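Local coordinates for protein soluble lytic transglycosylase B3 (Pseudomonas aeruginosa, PDB 5ANZ) that probably cleaves bacterial cell-wall peptidoglycan as a soluble lytic transglycosylase, a multidomain enzyme that also binds calcium, at residues A[262-265]-A[266-269]; A[277-280]-A[281-284]; A[384-387]-A[388-392]. One frame throughout, in Å; residues are numbered along the deposited sequence.

Contacts 1 and 2 lie within the transglycosylase domain and pack directly on each other, their centres about 12 Å apart: F263 CE1 lies 3.9 Å from V284 CG2, and L267 CB lies 4.0 Å from W279 CH2. Contact 3 belongs to the putative peptidoglycan-binding region, its centre about 16 Å from that of contact 1. A salt bridge joins the two, E269 OE2 to R391 NE at 2.6 Å, and so ties one region to the other. Contacts 2 and 3 do not meet, their nearest atoms being about 13 Å apart. All three lie away from the calcium site and from the residues that bind N-acetyl-D-glucosamine.

Contact 1: A[262-265]-A[266-269]; sequences GFDY and SLAE
D264 and S266 meet in an Asx turn that opens a single turn of 3-10 helix, in the loop between strands 254-258 and 274-275. The carboxylate oxygen D264 OD1 accepts S266 N at 3.3 Å, with the donor well above the carboxylate plane, 57° out of it. The same oxygen receives the hydroxyl, S266 OG, at 2.5 Å; a bond this short leaves the exact placing of the pair in some doubt. If the model is right here, backbone and hydroxyl of S266 both turn to this one oxygen. The carboxylate of D264 swings opposite its own nitrogen (chi1 -176°), which carries it onto the chain that follows, while S266 tucks OG between its nitrogen and carbonyl carbon (chi1 65°) and folds the hydroxyl back to meet it.

Backbone bonds close the turn. L267 N donates to D264 O at 3.2 Å, and one residue further on A268 N donates to Y265 O at 3.3 Å. The side chain of L267 crosses that of D264 at about a right angle, its methyl CD2 lying so near the carbonyl and carboxylate oxygens of D264 that its modelled position is doubtful.

Further out, the CB of Y265 points away from 266-269, and its ring has F263 CB 4.1 Å above one face, offset toward the rim; the side chain also packs against L259, L305 and D406. The chain then bends through an inverse gamma turn centred on A268, marked by a weak bond from E269 N to L267 O at 3.0 Å. A268 O is held by R395 of helix 388-401, while on the turn itself the methyl A268 CB rests 3.5 Å from Y265 O.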
loop_
_atom_site.group_PDB
_atom_site.type_symbol
_atom_site.label_atom_id
_atom_site.label_comp_id
_atom_site.label_asym_id
_atom_site.label_seq_id
_atom_site.Cartn_x
_atom_site.Cartn_y
_atom_site.Cartn_z
ATOM N N GLY A 262 -22.090 -8.510 21.139
ATOM C CA GLY A 262 -21.211 -8.231 22.261
ATOM C C GLY A 262 -19.789 -8.716 22.050
ATOM O O GLY A 262 -19.107 -9.106 22.998
ATOM N N PHE A 263 -19.340 -8.690 20.802
ATOM C CA PHE A 263 -18.008 -9.173 20.461
ATOM C C PHE A 263 -16.930 -8.284 21.065
ATOM O O PHE A 263 -17.132 -7.085 21.248
ATOM C CB PHE A 263 -17.846 -9.248 18.938
ATOM C CG PHE A 263 -16.558 -9.895 18.489
ATOM C CD1 PHE A 263 -16.422 -11.273 18.495
ATOM C CD2 PHE A 263 -15.497 -9.125 18.048
ATOM C CE1 PHE A 263 -15.247 -11.872 18.078
ATOM C CE2 PHE A 263 -14.321 -9.716 17.635
ATOM C CZ PHE A 263 -14.197 -11.096 17.652
ATOM N N ASP A 264 -15.782 -8.877 21.371
ATOM C CA ASP A 264 -14.659 -8.124 21.896
ATOM C C ASP A 264 -13.928 -7.447 20.742
ATOM O O ASP A 264 -13.021 -8.020 20.138
ATOM C CB ASP A 264 -13.715 -9.032 22.688
ATOM C CG ASP A 264 -12.571 -8.269 23.332
ATOM O OD1 ASP A 264 -12.622 -7.021 23.347
ATOM O OD2 ASP A 264 -11.626 -8.915 23.832
ATOM N N TYR A 265 -14.337 -6.220 20.438
ATOM C CA TYR A 265 -13.815 -5.511 19.278
ATOM C C TYR A 265 -12.368 -5.059 19.487
ATOM O O TYR A 265 -11.721 -4.576 18.558
ATOM C CB TYR A 265 -14.718 -4.319 18.938
ATOM C CG TYR A 265 -16.114 -4.724 18.506
ATOM C CD1 TYR A 265 -16.357 -5.183 17.217
ATOM C CD2 TYR A 265 -17.189 -4.641 19.380
ATOM C CE1 TYR A 265 -17.628 -5.557 16.816
ATOM C CE2 TYR A 265 -18.464 -5.013 18.985
ATOM C CZ TYR A 265 -18.673 -5.468 17.695
ATOM O OH TYR A 265 -19.934 -5.842 17.284
ATOM N N SER A 266 -11.853 -5.243 20.700
ATOM C CA SER A 266 -10.457 -4.909 20.971
ATOM C C SER A 266 -9.507 -5.883 20.272
ATOM O O SER A 266 -8.317 -5.607 20.137
ATOM C CB SER A 266 -10.186 -4.894 22.481
ATOM O OG SER A 266 -10.336 -6.185 23.045
ATOM N N LEU A 267 -10.047 -7.009 19.807
ATOM C CA LEU A 267 -9.268 -8.012 19.072
ATOM C C LEU A 267 -8.923 -7.611 17.636
ATOM O O LEU A 267 -8.174 -8.312 16.953
ATOM C CB LEU A 267 -10.020 -9.348 19.045
ATOM C CG LEU A 267 -9.977 -10.264 20.276
ATOM C CD1 LEU A 267 -8.729 -10.016 21.117
ATOM C CD2 LEU A 267 -11.234 -10.158 21.113
ATOM N N ALA A 268 -9.466 -6.490 17.179
ATOM C CA ALA A 268 -9.260 -6.050 15.804
ATOM C C ALA A 268 -7.953 -5.280 15.648
ATOM O O ALA A 268 -7.942 -4.051 15.617
ATOM C CB ALA A 268 -10.440 -5.204 15.349
ATOM N N GLU A 269 -6.851 -6.017 15.560
ATOM C CA GLU A 269 -5.511 -5.455 15.444
ATOM C C GLU A 269 -4.653 -6.414 14.649
ATOM O O GLU A 269 -4.663 -7.615 14.921
ATOM C CB GLU A 269 -4.872 -5.227 16.827
ATOM C CG GLU A 269 -5.374 -4.021 17.589
ATOM C CD GLU A 269 -4.849 -2.708 17.032
ATOM O OE1 GLU A 269 -3.743 -2.694 16.444
ATOM O OE2 GLU A 269 -5.547 -1.688 17.186
#

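Contact 2: A[277-280]-A[281-284]; sequences GEWQ and GMGV
A Schellman motif ends the short helix 276-280, with G283 as its C-prime residue. V284 N reaches back to W279 O at 3.2 Å and G283 N to Q280 O at 3.3 Å; G283 has a phi of 111°, where a beta carbon would jam against the preceding carbonyl oxygen. W279 O is gripped twice, since M282 N also donates to it, at 3.1 Å and from the opposite face of its carbonyl plane. The last helical bond runs from G281 N to G277 O.

Three side chains meet beside the turn. W279 and V284 run side by side in the same direction, CE3 of the indole 4.1 Å from V284 CG2. The extended M282 chain brings SD to 5.1 Å from the centroid of the W279 six-membered ring, an oblique Met-aromatic contact. V284 O is buried without a hydrogen-bonding partner, and meets Q280 CA at 3.6 Å in a CA-H...O contact.

Toward the five-stranded sheet, W279 NE1 donates to A301 O of strand 300-304, the Q280 side chain touches P291 and L292, and V284 leads straight into strand 285-286.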
loop_
_atom_site.group_PDB
_atom_site.type_symbol
_atom_site.label_atom_id
_atom_site.label_comp_id
_atom_site.label_asym_id
_atom_site.label_seq_id
_atom_site.Cartn_x
_atom_site.Cartn_y
_atom_site.Cartn_z
ATOM N N GLY A 277 -9.566 -21.589 13.558
ATOM C CA GLY A 277 -10.308 -22.446 14.462
ATOM C C GLY A 277 -10.651 -21.738 15.759
ATOM O O GLY A 277 -11.747 -21.904 16.299
ATOM N N GLU A 278 -9.712 -20.940 16.256
ATOM C CA GLU A 278 -9.933 -20.190 17.482
ATOM C C GLU A 278 -10.945 -19.064 17.264
ATOM O O GLU A 278 -11.784 -18.811 18.128
ATOM C CB GLU A 278 -8.614 -19.632 18.019
ATOM C CG GLU A 278 -8.773 -18.742 19.244
ATOM C CD GLU A 278 -7.458 -18.471 19.955
ATOM O OE1 GLU A 278 -6.423 -19.016 19.519
ATOM O OE2 GLU A 278 -7.462 -17.715 20.953
ATOM N N TRP A 279 -10.878 -18.387 16.118
ATOM C CA TRP A 279 -11.881 -17.369 15.806
ATOM C C TRP A 279 -13.296 -17.962 15.733
ATOM O O TRP A 279 -14.262 -17.341 16.168
ATOM C CB TRP A 279 -11.567 -16.667 14.483
ATOM C CG TRP A 279 -10.369 -15.745 14.488
ATOM C CD1 TRP A 279 -9.198 -15.923 13.808
ATOM C CD2 TRP A 279 -10.243 -14.499 15.180
ATOM N NE1 TRP A 279 -8.351 -14.868 14.035
ATOM C CE2 TRP A 279 -8.965 -13.981 14.876
ATOM C CE3 TRP A 279 -11.083 -13.772 16.032
ATOM C CZ2 TRP A 279 -8.513 -12.766 15.381
ATOM C CZ3 TRP A 279 -10.629 -12.567 16.546
ATOM C CH2 TRP A 279 -9.347 -12.077 16.218
ATOM N N GLN A 280 -13.410 -19.154 15.162
ATOM C CA GLN A 280 -14.717 -19.774 14.962
ATOM C C GLN A 280 -15.332 -20.193 16.293
ATOM O O GLN A 280 -16.539 -20.048 16.517
ATOM C CB GLN A 280 -14.605 -20.981 14.031
ATOM C CG GLN A 280 -15.929 -21.690 13.777
ATOM C CD GLN A 280 -15.764 -22.987 13.004
ATOM O OE1 GLN A 280 -14.732 -23.224 12.376
ATOM N NE2 GLN A 280 -16.784 -23.837 13.050
ATOM N N GLY A 281 -14.490 -20.709 17.181
ATOM C CA GLY A 281 -14.947 -21.138 18.488
ATOM C C GLY A 281 -15.162 -19.939 19.384
ATOM O O GLY A 281 -15.451 -20.079 20.568
ATOM N N MET A 282 -15.018 -18.754 18.805
ATOM C CA MET A 282 -15.158 -17.507 19.537
ATOM C C MET A 282 -16.436 -16.767 19.140
ATOM O O MET A 282 -16.727 -15.686 19.662
ATOM C CB MET A 282 -13.941 -16.618 19.280
ATOM C CG MET A 282 -13.504 -15.776 20.457
ATOM S SD MET A 282 -12.087 -14.743 20.022
ATOM C CE MET A 282 -11.427 -14.411 21.657
ATOM N N GLY A 283 -17.180 -17.336 18.196
ATOM C CA GLY A 283 -18.390 -16.697 17.708
ATOM C C GLY A 283 -18.361 -16.176 16.279
ATOM O O GLY A 283 -19.404 -15.833 15.724
ATOM N N VAL A 284 -17.176 -16.103 15.680
ATOM C CA VAL A 284 -17.056 -15.608 14.316
ATOM C C VAL A 284 -17.561 -16.640 13.318
ATOM O O VAL A 284 -17.314 -17.834 13.475
ATOM C CB VAL A 284 -15.593 -15.245 13.964
ATOM C CG1 VAL A 284 -15.526 -14.563 12.606
ATOM C CG2 VAL A 284 -14.996 -14.339 15.031
#

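Contact 3: A[384-387]-A[388-392]; sequences GIIG and ANTRK
T390 and I386 pack across the start of a helix whose first residue, A388, points its CB away from 384-387. Two residues on from A388, T390 turns its side chain back toward that segment. Its methyl CG2, set opposite the T390 nitrogen, packs 3.8 Å from I386 CD1, and the two side chains cross at about a right angle. The same rotamer (chi1 -60°) places OG1 on the other branch, 3.5 Å from I385 O, and the hydroxyl is hydrogen-bonded to Q369 NE2 of helix 362-374 and, weakly, to P379 O.

G387 occupies the N-cap position of helix 388-401, in the putative peptidoglycan-binding domain, and the residue before it, I386, is the centre of an inverse gamma turn closed by a weak bond from G387 N to I385 O. This bend delivers the chain to the helix start with G387 O directed into the first turn.

R391 N donates to G387 O at 2.9 Å, the first i to i+4 bond of the helix. The R391 side chain passes I386 at a slant, CG lying 4.0 Å from I386 CG2. A bend at chi3 (-63°) then folds the guanidinium back across the peptide between G387 and A388: G387 C sits 3.5 Å above the plane on one face and A388 N 3.3 Å above it, both offset toward the rim. The charge is met by E269 OE2, which bonds to NE from the transglycosylase domain; this carboxylate probably offsets the cost of a cation near the helix N terminus. With K392 the regular pattern carries on, K392 N donating to A388 O at 3.0 Å.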
loop_
_atom_site.group_PDB
_atom_site.type_symbol
_atom_site.label_atom_id
_atom_site.label_comp_id
_atom_site.label_asym_id
_atom_site.label_seq_id
_atom_site.Cartn_x
_atom_site.Cartn_y
_atom_site.Cartn_z
ATOM N N GLY A 384 -1.282 13.319 14.654
ATOM C CA GLY A 384 -2.394 13.212 13.730
ATOM C C GLY A 384 -2.481 11.852 13.059
ATOM O O GLY A 384 -3.310 11.641 12.172
ATOM N N ILE A 385 -1.629 10.924 13.479
ATOM C CA ILE A 385 -1.653 9.577 12.920
ATOM C C ILE A 385 -2.322 8.583 13.862
ATOM O O ILE A 385 -1.840 8.340 14.972
ATOM C CB ILE A 385 -0.240 9.083 12.599
ATOM C CG1 ILE A 385 0.384 9.957 11.510
ATOM C CG2 ILE A 385 -0.274 7.616 12.179
ATOM C CD1 ILE A 385 1.820 9.608 11.198
ATOM N N ILE A 386 -3.431 8.007 13.412
ATOM C CA ILE A 386 -4.149 7.032 14.224
ATOM C C ILE A 386 -3.476 5.672 14.135
ATOM O O ILE A 386 -3.877 4.828 13.335
ATOM C CB ILE A 386 -5.620 6.877 13.796
ATOM C CG1 ILE A 386 -6.300 8.240 13.676
ATOM C CG2 ILE A 386 -6.362 5.965 14.773
ATOM C CD1 ILE A 386 -6.121 9.131 14.885
ATOM N N GLY A 387 -2.455 5.463 14.959
ATOM C CA GLY A 387 -1.757 4.190 14.996
ATOM C C GLY A 387 -2.162 3.358 16.198
ATOM O O GLY A 387 -3.162 3.642 16.861
ATOM N N ALA A 388 -1.373 2.327 16.482
ATOM C CA ALA A 388 -1.681 1.396 17.563
ATOM C C ALA A 388 -1.884 2.099 18.906
ATOM O O ALA A 388 -2.806 1.765 19.654
ATOM C CB ALA A 388 -0.584 0.359 17.681
ATOM N N ASN A 389 -1.015 3.051 19.219
ATOM C CA ASN A 389 -1.099 3.753 20.496
ATOM C C ASN A 389 -2.383 4.559 20.608
ATOM O O ASN A 389 -3.034 4.576 21.651
ATOM C CB ASN A 389 0.106 4.676 20.686
ATOM C CG ASN A 389 1.416 3.921 20.732
ATOM O OD1 ASN A 389 1.469 2.770 21.168
ATOM N ND2 ASN A 389 2.486 4.568 20.283
ATOM N N THR A 390 -2.744 5.240 19.531
ATOM C CA THR A 390 -3.959 6.035 19.547
ATOM C C THR A 390 -5.193 5.136 19.620
ATOM O O THR A 390 -6.157 5.459 20.302
ATOM C CB THR A 390 -4.046 6.948 18.316
ATOM O OG1 THR A 390 -2.920 7.837 18.314
ATOM C CG2 THR A 390 -5.316 7.763 18.362
ATOM N N ARG A 391 -5.158 3.999 18.935
ATOM C CA ARG A 391 -6.294 3.091 18.965
ATOM C C ARG A 391 -6.501 2.563 20.382
ATOM O O ARG A 391 -7.631 2.383 20.838
ATOM C CB ARG A 391 -6.100 1.937 17.968
ATOM C CG ARG A 391 -6.253 2.378 16.516
ATOM C CD ARG A 391 -6.375 1.198 15.566
ATOM N NE ARG A 391 -5.172 0.373 15.574
ATOM C CZ ARG A 391 -4.125 0.570 14.780
ATOM N NH1 ARG A 391 -4.129 1.568 13.902
ATOM N NH2 ARG A 391 -3.073 -0.235 14.861
ATOM N N LYS A 392 -5.398 2.338 21.081
ATOM C CA LYS A 392 -5.447 1.897 22.466
ATOM C C LYS A 392 -6.184 2.928 23.321
ATOM O O LYS A 392 -7.063 2.595 24.125
ATOM C CB LYS A 392 -4.027 1.672 22.990
ATOM C CG LYS A 392 -3.931 0.781 24.203
ATOM C CD LYS A 392 -2.474 0.494 24.541
ATOM C CE LYS A 392 -2.363 -0.448 25.726
ATOM N NZ LYS A 392 -2.998 -1.768 25.443
#